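Local coordinates for uncharacterized protein SAV2460 (Streptomyces avermitilis, PDB 2QNG) that binds calcium ions through a TerD domain, its biological role being otherwise unknown, at residues 49-54 with 130-135. Residues are numbered along the deposited sequence; the frame is centred on the assembly and turned at random.
Sequences TDLDIV and VGVLNP. With CA (calcium ion), chain C.
Val132 sets its two methyls against Thr49 and Leu51, where the loop before strand 135-141 packs on the start of strand 51-59. From CB the side chain forks at once, and a chi1 of 177° puts CG1 anti to the backbone N and CG2 beside it, a setting in which both methyls face 49-54. CG1 meets Thr49 CG2 and Leu51 CD1, each at 4.0 Å; CG2 lies 3.9 Å from Leu51 CD1 and 4.1 Å from Thr49 CG2, and the short branched side chain seats both neighbours at once. Leucine suits the facing place because its chain is long enough to carry CD1 to the valine methyls, and it is apolar where Val118, Ile120 and Trp39 touch it. Threonine serves two surroundings: its methyl joins this apolar cluster, while OG1 hydrogen-bonds Ser42 and a water 2.8 Å away. That water accepts a hydrogen bond from Leu133 N at 3.0 Å, a polar bridge between the segments. With an alanine in place of this valine, Thr49 CG2 and Leu51 CD1 would probably face a gap, the leucine tip being freer to turn. Asp50 OD1 and Asp52 OD1, at 2.3 and 2.2 Å, bind calcium together with Leu51 O; Ser88 O, Glu98 OE1 and a water complete the site. Leu51 thus joins the calcium site to the interior of the TerD domain's beta sandwich.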
loop_
_atom_site.group_PDB
_atom_site.type_symbol
_atom_site.label_atom_id
_atom_site.label_comp_id
_atom_site.label_asym_id
_atom_site.label_seq_id
_atom_site.Cartn_x
_atom_site.Cartn_y
_atom_site.Cartn_z
ATOM N N THR A 49 11.626 9.150 -9.792
ATOM C CA THR A 49 10.402 8.386 -9.615
ATOM C C THR A 49 10.383 7.892 -8.163
ATOM O O THR A 49 11.316 7.170 -7.742
ATOM C CB THR A 49 10.370 7.167 -10.536
ATOM O OG1 THR A 49 10.400 7.591 -11.898
ATOM C CG2 THR A 49 9.130 6.354 -10.305
ATOM N N ASP A 50 9.334 8.242 -7.406
ATOM C CA ASP A 50 9.260 7.898 -5.986
ATOM C C ASP A 50 7.877 7.325 -5.733
ATOM O O ASP A 50 6.886 8.039 -5.838
ATOM C CB ASP A 50 9.479 9.184 -5.165
ATOM C CG ASP A 50 9.462 8.940 -3.658
ATOM O OD1 ASP A 50 9.376 7.751 -3.221
ATOM O OD2 ASP A 50 9.519 9.951 -2.914
ATOM N N LEU A 51 7.822 6.029 -5.456
ATOM C CA LEU A 51 6.606 5.360 -5.033
ATOM C C LEU A 51 6.650 5.214 -3.526
ATOM O O LEU A 51 7.735 4.972 -2.968
ATOM C CB LEU A 51 6.461 3.965 -5.689
ATOM C CG LEU A 51 5.949 3.928 -7.150
ATOM C CD1 LEU A 51 6.751 4.804 -8.138
ATOM C CD2 LEU A 51 5.877 2.488 -7.643
ATOM N N ASP A 52 5.491 5.352 -2.879
ATOM C CA ASP A 52 5.406 5.133 -1.441
ATOM C C ASP A 52 4.305 4.139 -1.137
ATOM O O ASP A 52 3.202 4.245 -1.673
ATOM C CB ASP A 52 5.058 6.430 -0.709
ATOM C CG ASP A 52 6.207 7.434 -0.691
ATOM O OD1 ASP A 52 7.374 7.068 -0.832
ATOM O OD2 ASP A 52 5.938 8.629 -0.483
ATOM N N ILE A 53 4.591 3.195 -0.230
ATOM C CA ILE A 53 3.557 2.299 0.292
ATOM C C ILE A 53 2.832 3.032 1.426
ATOM O O ILE A 53 3.465 3.698 2.265
ATOM C CB ILE A 53 4.169 1.002 0.835
ATOM C CG1 ILE A 53 4.957 0.279 -0.261
ATOM C CG2 ILE A 53 3.070 0.118 1.388
ATOM C CD1 ILE A 53 5.721 -0.941 0.249
ATOM N N VAL A 54 1.508 2.895 1.424
ATOM C CA VAL A 54 0.713 3.469 2.511
ATOM C C VAL A 54 -0.336 2.461 2.946
ATOM O O VAL A 54 -0.877 1.701 2.137
ATOM C CB VAL A 54 0.081 4.852 2.137
ATOM C CG1 VAL A 54 -0.732 4.723 0.907
ATOM C CG2 VAL A 54 -0.770 5.400 3.287
ATOM N N VAL A 130 2.185 4.076 -15.992
ATOM C CA VAL A 130 2.857 3.788 -17.265
ATOM C C VAL A 130 4.189 4.559 -17.361
ATOM O O VAL A 130 5.114 4.151 -18.098
ATOM C CB VAL A 130 1.940 4.086 -18.495
ATOM C CG1 VAL A 130 1.826 5.580 -18.751
ATOM C CG2 VAL A 130 2.434 3.334 -19.732
ATOM N N GLY A 131 4.282 5.668 -16.617
ATOM C CA GLY A 131 5.496 6.501 -16.551
ATOM C C GLY A 131 6.503 6.039 -15.492
ATOM O O GLY A 131 7.518 6.693 -15.287
ATOM N N VAL A 132 6.208 4.939 -14.808
ATOM C CA VAL A 132 7.138 4.317 -13.886
ATOM C C VAL A 132 7.779 3.138 -14.626
ATOM O O VAL A 132 7.081 2.328 -15.249
ATOM C CB VAL A 132 6.400 3.803 -12.644
ATOM C CG1 VAL A 132 7.365 3.066 -11.684
ATOM C CG2 VAL A 132 5.695 4.956 -11.941
ATOM N N LEU A 133 9.112 3.037 -14.564
ATOM C CA LEU A 133 9.795 1.942 -15.252
ATOM C C LEU A 133 9.768 0.669 -14.419
ATOM O O LEU A 133 10.275 0.637 -13.293
ATOM C CB LEU A 133 11.234 2.304 -15.611
ATOM C CG LEU A 133 11.962 1.258 -16.461
ATOM C CD1 LEU A 133 11.212 0.963 -17.768
ATOM C CD2 LEU A 133 13.368 1.741 -16.756
ATOM N N ASN A 134 9.160 -0.362 -15.000
ATOM C CA ASN A 134 9.088 -1.693 -14.427
ATOM C C ASN A 134 8.630 -1.765 -12.980
ATOM O O ASN A 134 9.320 -2.365 -12.144
ATOM C CB ASN A 134 10.434 -2.398 -14.592
ATOM C CG ASN A 134 10.831 -2.490 -16.024
ATOM O OD1 ASN A 134 10.009 -2.852 -16.864
ATOM N ND2 ASN A 134 12.069 -2.108 -16.334
ATOM N N PRO A 135 7.451 -1.191 -12.677
ATOM C CA PRO A 135 6.929 -1.284 -11.308
ATOM C C PRO A 135 6.430 -2.688 -11.014
ATOM O O PRO A 135 5.957 -3.407 -11.910
ATOM C CB PRO A 135 5.730 -0.325 -11.326
ATOM C CG PRO A 135 5.228 -0.388 -12.764
ATOM C CD PRO A 135 6.523 -0.456 -13.563
HETATM CA CA CA C . 9.232 6.100 -1.609
HETATM O O HOH W 1 10.785 5.184 -13.342
HETATM O O HOH W 2 10.038 7.117 0.334
#